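Local coordinates for protein Lic12234 (Leptospira interrogans, PDB 4TZH) that is of unknown function but belongs to the leucine-rich repeat proteins, is a likely virulence factor and may bind other molecules, at residues E90-N95 / E104-L109; T54-E59 / K67-S72; T123-E128 / L138-N143; T31-E36 / E58-L63. All coordinates share one frame; numbering follows the deposited sequence.

In the fold
The four contacts bridge the two walls of a leucine-rich repeat solenoid, or join turns of its outer wall, and follow its axis in the order 4, 2, 1, 3. Interaction 4 joins 31-36 to 58-63, and interaction 2, about 8 Å away between centres, shares Glu-58 and Glu-59 with it. Interactions 1 and 2, their centres about 10 Å apart, are joined by a probable hydrogen bond, Ile-71 N to Phe-93 O at 2.9 Å, at the ends of neighbouring strands 68-70 and 91-93. The centre of interaction 3 is about 11 Å from that of interaction 1. Interactions 1, 2 and 3 all reach the same parallel sheet, and the same kind of aliphatic packing recurs along the core.

Interaction 1. Residues E90-N95 / E104-L109; sequences EVLFLN and EEIGEL. With ZN (zinc ion), chain E.
Strand 91-93, which carries Leu-92, faces the 3-10 segment 104-108, which brings Ile-106 and, just past its end, Leu-109 to the other side of the contact. The 3-10 turns close through Gly-107 N to Glu-104 O at 3.1 Å and Glu-108 N to Glu-105 O at 2.9 Å. Leu-92 directs its side chain inward from the strand, with CG anti to the backbone N (chi1 177°), and a single methyl does the touching. Its CD2 lies 4.0 Å from CD1 of Ile-106 and 4.0 Å from CD1 of Leu-109. The leucine meets Ile-106 at a slant, whereas it crosses Leu-109 at about a right angle. At the start of the strand segment Glu-90 turns away from this core, and its OE2 binds a zinc ion at 2.0 Å, with a water as another ligand. Leu-92 also packs against Leu-69 and Leu-115 of the neighbouring strands, while the buried Glu-105 is met by Lys-81 in a salt bridge instead of entering the contact. Between 90-95 and 104-109 the contacts within 4.5 Å are all between methyl groups of buried residues, so the attraction is dispersive and hydrophobic.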
loop_
_atom_site.group_PDB
_atom_site.type_symbol
_atom_site.label_atom_id
_atom_site.label_comp_id
_atom_site.label_asym_id
_atom_site.label_seq_id
_atom_site.Cartn_x
_atom_site.Cartn_y
_atom_site.Cartn_z
ATOM N N GLU A 90 5.340 -5.814 -3.945
ATOM C CA GLU A 90 4.383 -6.227 -4.969
ATOM C C GLU A 90 2.945 -6.016 -4.538
ATOM O O GLU A 90 2.080 -5.804 -5.391
ATOM C CB GLU A 90 4.570 -7.723 -5.317
ATOM C CG GLU A 90 5.985 -8.000 -5.853
ATOM C CD GLU A 90 6.257 -9.418 -6.338
ATOM O OE1 GLU A 90 5.294 -10.197 -6.442
ATOM O OE2 GLU A 90 7.415 -9.751 -6.653
ATOM N N VAL A 91 2.672 -6.124 -3.225
ATOM C CA VAL A 91 1.301 -6.000 -2.725
ATOM C C VAL A 91 1.334 -5.118 -1.490
ATOM O O VAL A 91 2.173 -5.352 -0.598
ATOM C CB VAL A 91 0.723 -7.369 -2.333
ATOM C CG1 VAL A 91 -0.715 -7.232 -1.786
ATOM C CG2 VAL A 91 0.757 -8.333 -3.522
ATOM N N LEU A 92 0.448 -4.133 -1.447
ATOM C CA LEU A 92 0.376 -3.214 -0.314
ATOM C C LEU A 92 -1.089 -3.087 0.112
ATOM O O LEU A 92 -1.926 -2.597 -0.659
ATOM C CB LEU A 92 0.942 -1.861 -0.729
ATOM C CG LEU A 92 0.891 -0.755 0.313
ATOM C CD1 LEU A 92 1.512 -1.187 1.651
ATOM C CD2 LEU A 92 1.675 0.475 -0.205
ATOM N N PHE A 93 -1.387 -3.558 1.329
ATOM C CA PHE A 93 -2.731 -3.413 1.887
ATOM C C PHE A 93 -2.742 -2.235 2.854
ATOM O O PHE A 93 -2.079 -2.282 3.897
ATOM C CB PHE A 93 -3.160 -4.668 2.661
ATOM C CG PHE A 93 -3.415 -5.900 1.847
ATOM C CD1 PHE A 93 -4.667 -6.139 1.297
ATOM C CD2 PHE A 93 -2.465 -6.907 1.782
ATOM C CE1 PHE A 93 -4.907 -7.313 0.556
ATOM C CE2 PHE A 93 -2.706 -8.066 1.046
ATOM C CZ PHE A 93 -3.912 -8.241 0.420
ATOM N N LEU A 94 -3.463 -1.169 2.490
ATOM C CA LEU A 94 -3.574 0.019 3.319
ATOM C C LEU A 94 -5.021 0.284 3.646
ATOM O O LEU A 94 -5.334 1.386 4.135
ATOM C CB LEU A 94 -2.967 1.238 2.622
ATOM C CG LEU A 94 -1.506 1.420 2.910
ATOM C CD1 LEU A 94 -0.898 2.367 1.867
ATOM C CD2 LEU A 94 -1.374 2.092 4.305
ATOM N N ASN A 95 -5.883 -0.699 3.421
ATOM C CA ASN A 95 -7.302 -0.461 3.665
ATOM C C ASN A 95 -7.589 -0.250 5.152
ATOM O O ASN A 95 -6.947 -0.891 5.988
ATOM C CB ASN A 95 -8.114 -1.582 3.116
ATOM C CG ASN A 95 -7.598 -2.927 3.456
ATOM O OD1 ASN A 95 -6.481 -3.314 3.014
ATOM N ND2 ASN A 95 -8.385 -3.669 4.231
ATOM N N GLU A 104 4.140 11.543 -2.413
ATOM C CA GLU A 104 4.736 11.341 -3.733
ATOM C C GLU A 104 5.515 10.019 -3.803
ATOM O O GLU A 104 5.558 9.406 -4.865
ATOM C CB GLU A 104 5.641 12.534 -4.123
ATOM C CG GLU A 104 6.697 12.934 -3.091
ATOM C CD GLU A 104 6.894 14.424 -2.868
ATOM O OE1 GLU A 104 6.748 15.202 -3.838
ATOM O OE2 GLU A 104 7.190 14.814 -1.716
ATOM N N GLU A 105 6.089 9.564 -2.656
ATOM C CA GLU A 105 6.917 8.358 -2.575
ATOM C C GLU A 105 6.163 7.085 -2.885
ATOM O O GLU A 105 6.786 6.073 -3.221
ATOM C CB GLU A 105 7.634 8.247 -1.214
ATOM C CG GLU A 105 8.760 9.260 -1.070
ATOM C CD GLU A 105 8.335 10.677 -0.751
ATOM O OE1 GLU A 105 7.208 10.858 -0.235
ATOM O OE2 GLU A 105 9.142 11.603 -0.999
ATOM N N ILE A 106 4.823 7.136 -2.808
ATOM C CA ILE A 106 4.036 5.964 -3.192
ATOM C C ILE A 106 4.376 5.576 -4.644
ATOM O O ILE A 106 4.414 4.385 -4.966
ATOM C CB ILE A 106 2.501 6.200 -2.999
ATOM C CG1 ILE A 106 1.761 4.847 -2.945
ATOM C CG2 ILE A 106 1.865 7.148 -4.053
ATOM C CD1 ILE A 106 1.768 4.241 -1.545
ATOM N N GLY A 107 4.625 6.568 -5.486
ATOM C CA GLY A 107 4.933 6.343 -6.886
ATOM C C GLY A 107 6.277 5.717 -7.141
ATOM O O GLY A 107 6.580 5.410 -8.291
ATOM N N GLU A 108 7.115 5.526 -6.085
ATOM C CA GLU A 108 8.446 4.951 -6.238
ATOM C C GLU A 108 8.462 3.449 -6.034
ATOM O O GLU A 108 9.513 2.823 -6.085
ATOM C CB GLU A 108 9.459 5.621 -5.278
ATOM C CG GLU A 108 9.798 7.057 -5.652
ATOM C CD GLU A 108 10.530 7.226 -6.968
ATOM O OE1 GLU A 108 11.143 6.240 -7.438
ATOM O OE2 GLU A 108 10.493 8.344 -7.529
ATOM N N LEU A 109 7.297 2.843 -5.806
ATOM C CA LEU A 109 7.200 1.400 -5.541
ATOM C C LEU A 109 7.132 0.715 -6.912
ATOM O O LEU A 109 6.077 0.280 -7.372
ATOM C CB LEU A 109 5.963 1.155 -4.676
ATOM C CG LEU A 109 5.994 1.848 -3.305
ATOM C CD1 LEU A 109 4.682 1.681 -2.558
ATOM C CD2 LEU A 109 7.155 1.374 -2.468
HETATM ZN ZN ZN E . 7.656 -11.566 -7.397
HETATM O O HOH W 1 9.721 -11.745 -7.631
#

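Interaction 2. Residues T54-E59 / K67-S72; sequences TTLPEE and KYLDIS. With ZN (zinc ion), chain F; ZN (zinc ion), chain C.
Leu-56 and Ile-71 meet tip to tip in the hydrophobic core between successive coils of a leucine-rich repeat solenoid, where the loop leading into the outer wall comes up against strand 68-70 and the residue that follows it. In the conformer described, CD1 of Leu-56 lies 3.7 Å from CD1 of Ile-71; a second conformer of Ile-71 exists, so this approach is less certain. The same leucine methyl reaches CD2 of Leu-69 at a looser 4.3 Å. One methyl therefore serves both partners, and all three side chains are buried. With CG beside the backbone N and anti to the carbonyl carbon (chi1 -64°), Leu-56 points toward 67-72. Leu-69 is flanked in the sheet by Leu-46 and Leu-92.

Around this apolar centre the backbone is tied by polar groups. The carbonyl oxygen of Ile-71 accepts from the side-chain amides of Asn-74 and Asn-97, in keeping with the stacked asparagines that bond to backbone carbonyls in leucine-rich repeats. On the loop side, Thr-55 OG1 hydrogen bonds to Asn-78 O in the next coil. Zinc ions bind on the loop side and on the sheet side: Glu-58 OE2 binds one at 1.9 Å together with Glu-82, and Asp-70 OD2 binds another at 1.9 Å together with His-47. The second carboxylate oxygen of Asp-70 closes an Asx turn: OD1 accepts from Ser-72 N at 3.0 Å on its anti side, but 32° out of the carboxylate plane, and from Ser-72 OG at 2.7 Å through its syn lone pair.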
loop_
_atom_site.group_PDB
_atom_site.type_symbol
_atom_site.label_atom_id
_atom_site.label_comp_id
_atom_site.label_asym_id
_atom_site.label_seq_id
_atom_site.Cartn_x
_atom_site.Cartn_y
_atom_site.Cartn_z
ATOM N N THR A 54 0.209 4.708 13.582
ATOM C CA THR A 54 -0.103 5.950 12.884
ATOM C C THR A 54 0.863 6.217 11.726
ATOM O O THR A 54 0.562 7.017 10.830
ATOM C CB THR A 54 -0.165 7.125 13.850
ATOM O OG1 THR A 54 1.115 7.304 14.437
ATOM C CG2 THR A 54 -1.214 6.933 14.941
ATOM N N THR A 55 1.998 5.523 11.725
ATOM C CA THR A 55 3.024 5.639 10.685
ATOM C C THR A 55 3.920 4.445 10.781
ATOM O O THR A 55 3.658 3.506 11.557
ATOM C CB THR A 55 3.827 6.966 10.820
ATOM O OG1 THR A 55 4.625 7.157 9.625
ATOM C CG2 THR A 55 4.705 7.027 12.099
ATOM N N LEU A 56 4.998 4.451 9.981
ATOM C CA LEU A 56 6.019 3.430 10.031
ATOM C C LEU A 56 7.338 4.087 10.368
ATOM O O LEU A 56 7.550 5.244 9.995
ATOM C CB LEU A 56 6.171 2.715 8.676
ATOM C CG LEU A 56 4.961 1.929 8.207
ATOM C CD1 LEU A 56 5.235 1.393 6.832
ATOM C CD2 LEU A 56 4.674 0.766 9.156
ATOM N N PRO A 57 8.262 3.371 11.026
ATOM C CA PRO A 57 9.564 3.984 11.314
ATOM C C PRO A 57 10.368 4.166 10.025
ATOM O O PRO A 57 10.169 3.429 9.051
ATOM C CB PRO A 57 10.228 2.943 12.220
ATOM C CG PRO A 57 9.587 1.613 11.821
ATOM C CD PRO A 57 8.168 1.980 11.537
ATOM N N GLU A 58 11.306 5.097 10.030
ATOM C CA GLU A 58 12.169 5.296 8.870
ATOM C C GLU A 58 12.989 4.041 8.576
ATOM O O GLU A 58 13.422 3.846 7.450
ATOM C CB GLU A 58 13.120 6.474 9.122
ATOM C CG GLU A 58 12.404 7.811 9.140
ATOM C CD GLU A 58 13.364 8.965 9.405
ATOM O OE1 GLU A 58 13.841 9.099 10.555
ATOM O OE2 GLU A 58 13.733 9.661 8.432
ATOM N N GLU A 59 13.195 3.195 9.589
ATOM C CA GLU A 59 13.909 1.907 9.460
ATOM C C GLU A 59 13.236 0.947 8.497
ATOM O O GLU A 59 13.890 -0.004 8.043
ATOM C CB GLU A 59 14.058 1.231 10.824
ATOM C CG GLU A 59 15.103 1.879 11.717
ATOM C CD GLU A 59 14.735 3.167 12.438
ATOM O OE1 GLU A 59 13.578 3.629 12.316
ATOM O OE2 GLU A 59 15.621 3.730 13.121
ATOM N N LYS A 67 8.298 -8.006 -0.147
ATOM C CA LYS A 67 7.388 -8.177 -1.281
ATOM C C LYS A 67 5.959 -7.860 -0.885
ATOM O O LYS A 67 5.166 -7.431 -1.735
ATOM C CB LYS A 67 7.394 -9.613 -1.796
ATOM C CG LYS A 67 8.739 -10.057 -2.343
ATOM C CD LYS A 67 8.598 -11.534 -2.789
ATOM C CE LYS A 67 9.056 -11.736 -4.196
ATOM N NZ LYS A 67 9.258 -13.185 -4.481
ATOM N N TYR A 68 5.602 -8.089 0.370
ATOM C CA TYR A 68 4.206 -7.909 0.777
ATOM C C TYR A 68 4.160 -7.133 2.081
ATOM O O TYR A 68 4.925 -7.441 2.996
ATOM C CB TYR A 68 3.532 -9.287 0.993
ATOM C CG TYR A 68 3.814 -10.281 -0.101
ATOM C CD1 TYR A 68 3.288 -10.108 -1.369
ATOM C CD2 TYR A 68 4.524 -11.444 0.156
ATOM C CE1 TYR A 68 3.530 -11.031 -2.383
ATOM C CE2 TYR A 68 4.761 -12.382 -0.844
ATOM C CZ TYR A 68 4.258 -12.168 -2.105
ATOM O OH TYR A 68 4.494 -13.074 -3.118
ATOM N N LEU A 69 3.290 -6.126 2.148
ATOM C CA LEU A 69 3.181 -5.326 3.356
ATOM C C LEU A 69 1.703 -5.128 3.611
ATOM O O LEU A 69 0.983 -4.525 2.780
ATOM C CB LEU A 69 3.883 -3.976 3.133
ATOM C CG LEU A 69 3.849 -2.985 4.286
ATOM C CD1 LEU A 69 4.406 -3.602 5.574
ATOM C CD2 LEU A 69 4.659 -1.740 3.916
ATOM N N ASP A 70 1.250 -5.627 4.755
ATOM C CA ASP A 70 -0.148 -5.522 5.169
ATOM C C ASP A 70 -0.221 -4.614 6.392
ATOM O O ASP A 70 0.198 -5.027 7.470
ATOM C CB ASP A 70 -0.699 -6.904 5.494
ATOM C CG ASP A 70 -2.045 -6.855 6.185
ATOM O OD1 ASP A 70 -2.713 -5.830 6.082
ATOM O OD2 ASP A 70 -2.398 -7.859 6.828
ATOM N N ILE A 71 -0.703 -3.398 6.191
ATOM C CA ILE A 71 -0.881 -2.435 7.292
ATOM C C ILE A 71 -2.334 -2.059 7.411
ATOM O O ILE A 71 -2.670 -0.975 7.865
ATOM C CB ILE A 71 -0.068 -1.143 7.165
ATOM C CG1 ILE A 71 1.117 -1.332 6.229
ATOM C CG2 ILE A 71 0.300 -0.653 8.569
ATOM C CD1 ILE A 71 1.921 -0.002 5.915
ATOM N N SER A 72 -3.195 -2.969 7.011
ATOM C CA SER A 72 -4.625 -2.711 7.068
ATOM C C SER A 72 -5.134 -2.546 8.478
ATOM O O SER A 72 -4.547 -3.080 9.406
ATOM C CB SER A 72 -5.384 -3.833 6.378
ATOM O OG SER A 72 -5.157 -5.095 6.984
HETATM ZN ZN ZN F . 13.275 9.733 6.561
HETATM ZN ZN ZN C . -1.907 -9.730 6.801
#

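Interaction 3. Residues T123-E128 / L138-N143; sequences TTLPKE and LSLSSN
In the core of the leucine-rich repeat solenoid, the loop at 123-128 packs its buried Leu-125 against Leu-138 in strand 137-139 and Leu-140 just beyond it. Leu-125 and Leu-140 reach toward each other tip to tip and meet with both branches: CD1 of Leu-125 lies 3.7 Å from CD1 of Leu-140, and CD2 of Leu-125 lies 3.9 Å from CD2 of Leu-140. The two leucines share nearly the same torsions, with CG beside the backbone N (chi1 -63° in Leu-125 and -70° in Leu-140), and their paired methyls face each other. Leu-138 adds a more distant touch, its CD2 4.3 Å from CD1 of Leu-125. Beyond the leucines, Asn-143 turns inward and its ND2 donates to Leu-140 O at 3.1 Å. The donor stands above the carbonyl plane, not on a lone pair, although the bond is fairly straight at the hydrogen (159°). Asn-143 ND2 also bonds to Leu-117 O and its OD1 accepts from Leu-122 N, so this buried amide links its own turn to the preceding coil. In the parallel sheet strand 137-139 runs between strands 114-116 and 160-162, with Leu-138 packed between Leu-115 and Leu-161.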
loop_
_atom_site.group_PDB
_atom_site.type_symbol
_atom_site.label_atom_id
_atom_site.label_comp_id
_atom_site.label_asym_id
_atom_site.label_seq_id
_atom_site.Cartn_x
_atom_site.Cartn_y
_atom_site.Cartn_z
ATOM N N THR A 123 -8.922 12.355 -0.775
ATOM C CA THR A 123 -9.672 13.299 -1.584
ATOM C C THR A 123 -9.196 13.262 -3.015
ATOM O O THR A 123 -9.941 13.629 -3.914
ATOM C CB THR A 123 -9.670 14.718 -0.990
ATOM O OG1 THR A 123 -8.321 15.190 -0.990
ATOM C CG2 THR A 123 -10.249 14.748 0.408
ATOM N N THR A 124 -7.971 12.787 -3.239
ATOM C CA THR A 124 -7.380 12.621 -4.562
ATOM C C THR A 124 -6.173 11.709 -4.462
ATOM O O THR A 124 -5.913 11.115 -3.408
ATOM C CB THR A 124 -7.022 13.981 -5.213
ATOM O OG1 THR A 124 -6.743 13.747 -6.598
ATOM C CG2 THR A 124 -5.841 14.691 -4.526
ATOM N N LEU A 125 -5.458 11.562 -5.571
ATOM C CA LEU A 125 -4.229 10.807 -5.634
ATOM C C LEU A 125 -3.169 11.753 -6.126
ATOM O O LEU A 125 -3.488 12.647 -6.931
ATOM C CB LEU A 125 -4.359 9.629 -6.606
ATOM C CG LEU A 125 -5.402 8.574 -6.226
ATOM C CD1 LEU A 125 -5.711 7.672 -7.415
ATOM C CD2 LEU A 125 -4.968 7.782 -5.024
ATOM N N PRO A 126 -1.909 11.576 -5.688
ATOM C CA PRO A 126 -0.854 12.468 -6.184
ATOM C C PRO A 126 -0.546 12.154 -7.638
ATOM O O PRO A 126 -0.754 11.020 -8.068
ATOM C CB PRO A 126 0.348 12.137 -5.283
ATOM C CG PRO A 126 0.126 10.725 -4.846
ATOM C CD PRO A 126 -1.378 10.569 -4.739
ATOM N N LYS A 127 -0.020 13.120 -8.380
ATOM C CA LYS A 127 0.321 12.900 -9.789
ATOM C C LYS A 127 1.305 11.735 -9.966
ATOM O O LYS A 127 1.249 11.027 -10.975
ATOM C CB LYS A 127 0.873 14.192 -10.430
ATOM C CG LYS A 127 2.137 14.739 -9.776
ATOM C CD LYS A 127 2.459 16.155 -10.277
ATOM C CE LYS A 127 3.713 16.679 -9.608
ATOM N NZ LYS A 127 3.846 18.157 -9.749
ATOM N N GLU A 128 2.163 11.506 -8.956
ATOM C CA GLU A 128 3.177 10.460 -8.965
ATOM C C GLU A 128 2.577 9.059 -8.970
ATOM O O GLU A 128 3.307 8.094 -9.186
ATOM C CB GLU A 128 4.193 10.636 -7.818
ATOM C CG GLU A 128 5.033 11.902 -7.940
ATOM C CD GLU A 128 4.396 13.187 -7.443
ATOM O OE1 GLU A 128 3.285 13.129 -6.868
ATOM O OE2 GLU A 128 5.033 14.257 -7.594
ATOM N N LEU A 138 -6.129 -1.347 -8.482
ATOM C CA LEU A 138 -6.121 -0.190 -7.594
ATOM C C LEU A 138 -7.511 -0.072 -6.998
ATOM O O LEU A 138 -8.463 0.176 -7.756
ATOM C CB LEU A 138 -5.727 1.072 -8.342
ATOM C CG LEU A 138 -5.753 2.391 -7.583
ATOM C CD1 LEU A 138 -4.881 2.339 -6.312
ATOM C CD2 LEU A 138 -5.305 3.543 -8.479
ATOM N N SER A 139 -7.623 -0.225 -5.672
ATOM C CA SER A 139 -8.909 -0.175 -5.013
ATOM C C SER A 139 -9.003 1.042 -4.139
ATOM O O SER A 139 -8.158 1.210 -3.251
ATOM C CB SER A 139 -9.106 -1.441 -4.214
ATOM O OG SER A 139 -10.462 -1.453 -3.820
ATOM N N LEU A 140 -9.959 1.908 -4.429
ATOM C CA LEU A 140 -10.155 3.184 -3.729
ATOM C C LEU A 140 -11.587 3.262 -3.208
ATOM O O LEU A 140 -12.076 4.374 -2.982
ATOM C CB LEU A 140 -9.895 4.353 -4.714
ATOM C CG LEU A 140 -8.424 4.500 -5.114
ATOM C CD1 LEU A 140 -8.291 5.269 -6.406
ATOM C CD2 LEU A 140 -7.619 5.147 -3.981
ATOM N N SER A 141 -12.234 2.126 -2.977
ATOM C CA SER A 141 -13.617 2.219 -2.552
ATOM C C SER A 141 -13.745 2.843 -1.186
ATOM O O SER A 141 -12.821 2.759 -0.368
ATOM C CB SER A 141 -14.305 0.866 -2.573
ATOM O OG SER A 141 -13.602 -0.074 -1.778
ATOM N N SER A 142 -14.880 3.503 -0.935
ATOM C CA SER A 142 -15.112 4.133 0.360
ATOM C C SER A 142 -14.023 5.086 0.781
ATOM O O SER A 142 -13.421 4.937 1.843
ATOM C CB SER A 142 -15.368 3.083 1.436
ATOM O OG SER A 142 -16.498 2.298 1.095
ATOM N N ASN A 143 -13.792 6.097 -0.039
ATOM C CA ASN A 143 -12.874 7.192 0.263
ATOM C C ASN A 143 -13.684 8.488 0.169
ATOM O O ASN A 143 -14.913 8.444 0.275
ATOM C CB ASN A 143 -11.660 7.159 -0.660
ATOM C CG ASN A 143 -10.577 6.287 -0.062
ATOM O OD1 ASN A 143 -9.816 6.751 0.780
ATOM N ND2 ASN A 143 -10.532 5.004 -0.403
#

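Interaction 4. Residues T31-E36 / E58-L63; sequences TILPKE and EEIGIL. With ZN (zinc ion), chain F.
Leu-33 is the first residue of 31-36 to meet 58-63, using its CD2 methyl, which lies 4.1 Å from CD1 of Ile-60. The two side chains cross at about a right angle. Each runs anti to its own backbone N at the first torsion (178° in Leu-33, -160° about CG1 in Ile-60), and both are buried. Leu-33 also touches Leu-48 and Pro-57 of the next coil. Pro-34 turns away from 58-63 and leads into the 3-10 segment that starts at Lys-35. The two segments lie in consecutive coils of a leucine-rich repeat solenoid, whose outer wall here is built of short 3-10 turns stacked side by side, with the CA atoms of Lys-35 and Glu-59 5.9 Å apart. Lys-35 is extended, and its aliphatic chain passes at an oblique angle across the carboxylate end of Glu-59: CD approaches OE2 at 3.4 Å, and CG lies 3.5 Å from OE1. Glu-59 folds back at chi2 (78°) to reach this position, while its CG packs 3.6 Å from Lys-35 O. The ammonium group continues past the carboxylate, with Lys-35 NZ 4.6 Å from Glu-59 OE2, too far for a salt bridge, although the opposite charges would probably still attract. Glu-36, next along the turn, points away from 58-63.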
loop_
_atom_site.group_PDB
_atom_site.type_symbol
_atom_site.label_atom_id
_atom_site.label_comp_id
_atom_site.label_asym_id
_atom_site.label_seq_id
_atom_site.Cartn_x
_atom_site.Cartn_y
_atom_site.Cartn_z
ATOM N N THR A 31 1.403 0.436 19.042
ATOM C CA THR A 31 1.199 1.850 18.758
ATOM C C THR A 31 2.338 2.330 17.881
ATOM O O THR A 31 2.224 3.357 17.226
ATOM C CB THR A 31 1.100 2.682 20.041
ATOM O OG1 THR A 31 2.257 2.407 20.836
ATOM C CG2 THR A 31 -0.152 2.340 20.823
ATOM N N ILE A 32 3.453 1.597 17.887
ATOM C CA ILE A 32 4.621 1.902 17.065
ATOM C C ILE A 32 5.270 0.581 16.669
ATOM O O ILE A 32 5.209 -0.392 17.427
ATOM C CB ILE A 32 5.632 2.867 17.770
ATOM C CG1 ILE A 32 6.202 2.278 19.064
ATOM C CG2 ILE A 32 5.071 4.263 17.998
ATOM C CD1 ILE A 32 7.581 2.958 19.547
ATOM N N LEU A 33 5.866 0.541 15.492
ATOM C CA LEU A 33 6.615 -0.632 15.074
ATOM C C LEU A 33 8.046 -0.397 15.544
ATOM O O LEU A 33 8.644 0.596 15.130
ATOM C CB LEU A 33 6.563 -0.784 13.547
ATOM C CG LEU A 33 7.355 -1.955 12.960
ATOM C CD1 LEU A 33 6.801 -3.347 13.457
ATOM C CD2 LEU A 33 7.445 -1.874 11.443
ATOM N N PRO A 34 8.629 -1.277 16.393
ATOM C CA PRO A 34 9.995 -1.044 16.890
ATOM C C PRO A 34 11.028 -0.895 15.792
ATOM O O PRO A 34 10.946 -1.603 14.777
ATOM C CB PRO A 34 10.275 -2.298 17.733
ATOM C CG PRO A 34 8.928 -2.693 18.211
ATOM C CD PRO A 34 8.048 -2.492 16.999
ATOM N N LYS A 35 12.035 -0.027 16.016
ATOM C CA LYS A 35 13.110 0.226 15.057
ATOM C C LYS A 35 13.922 -1.014 14.756
ATOM O O LYS A 35 14.496 -1.101 13.674
ATOM C CB LYS A 35 14.041 1.366 15.573
ATOM C CG LYS A 35 13.318 2.713 15.705
ATOM C CD LYS A 35 14.243 3.809 16.223
ATOM C CE LYS A 35 13.564 5.158 16.302
ATOM N NZ LYS A 35 14.484 6.190 16.855
ATOM N N GLU A 36 13.938 -1.985 15.683
ATOM C CA GLU A 36 14.716 -3.214 15.561
ATOM C C GLU A 36 14.232 -4.066 14.390
ATOM O O GLU A 36 14.958 -4.977 13.993
ATOM C CB GLU A 36 14.726 -4.010 16.875
ATOM C CG GLU A 36 15.536 -3.346 17.979
ATOM C CD GLU A 36 14.904 -2.136 18.645
ATOM O OE1 GLU A 36 13.656 -2.005 18.606
ATOM O OE2 GLU A 36 15.662 -1.312 19.205
ATOM N N GLU A 58 11.306 5.097 10.030
ATOM C CA GLU A 58 12.169 5.296 8.870
ATOM C C GLU A 58 12.989 4.041 8.576
ATOM O O GLU A 58 13.422 3.846 7.450
ATOM C CB GLU A 58 13.120 6.474 9.122
ATOM C CG GLU A 58 12.404 7.811 9.140
ATOM C CD GLU A 58 13.364 8.965 9.405
ATOM O OE1 GLU A 58 13.841 9.099 10.555
ATOM O OE2 GLU A 58 13.733 9.661 8.432
ATOM N N GLU A 59 13.195 3.195 9.589
ATOM C CA GLU A 59 13.909 1.907 9.460
ATOM C C GLU A 59 13.236 0.947 8.497
ATOM O O GLU A 59 13.890 -0.004 8.043
ATOM C CB GLU A 59 14.058 1.231 10.824
ATOM C CG GLU A 59 15.103 1.879 11.717
ATOM C CD GLU A 59 14.735 3.167 12.438
ATOM O OE1 GLU A 59 13.578 3.629 12.316
ATOM O OE2 GLU A 59 15.621 3.730 13.121
ATOM N N ILE A 60 11.978 1.199 8.121
ATOM C CA ILE A 60 11.303 0.305 7.176
ATOM C C ILE A 60 12.059 0.229 5.850
ATOM O O ILE A 60 12.008 -0.803 5.184
ATOM C CB ILE A 60 9.817 0.755 6.959
ATOM C CG1 ILE A 60 8.938 -0.395 6.401
ATOM C CG2 ILE A 60 9.692 1.992 6.063
ATOM C CD1 ILE A 60 8.439 -1.351 7.504
ATOM N N GLY A 61 12.731 1.298 5.462
ATOM C CA GLY A 61 13.420 1.316 4.185
ATOM C C GLY A 61 14.593 0.360 4.080
ATOM O O GLY A 61 15.091 0.131 2.980
ATOM N N ILE A 62 15.048 -0.228 5.221
ATOM C CA ILE A 62 16.143 -1.208 5.188
ATOM C C ILE A 62 15.634 -2.557 4.666
ATOM O O ILE A 62 16.432 -3.411 4.246
ATOM C CB ILE A 62 16.773 -1.325 6.616
ATOM C CG1 ILE A 62 17.319 0.031 7.112
ATOM C CG2 ILE A 62 17.853 -2.448 6.738
ATOM C CD1 ILE A 62 18.420 0.709 6.204
ATOM N N LEU A 63 14.307 -2.743 4.715
ATOM C CA LEU A 63 13.686 -4.009 4.322
ATOM C C LEU A 63 13.554 -4.099 2.797
ATOM O O LEU A 63 12.453 -4.301 2.277
ATOM C CB LEU A 63 12.337 -4.175 5.020
ATOM C CG LEU A 63 12.308 -4.041 6.525
ATOM C CD1 LEU A 63 10.865 -4.222 7.037
ATOM C CD2 LEU A 63 13.221 -5.051 7.174
HETATM ZN ZN ZN F . 13.275 9.733 6.561
#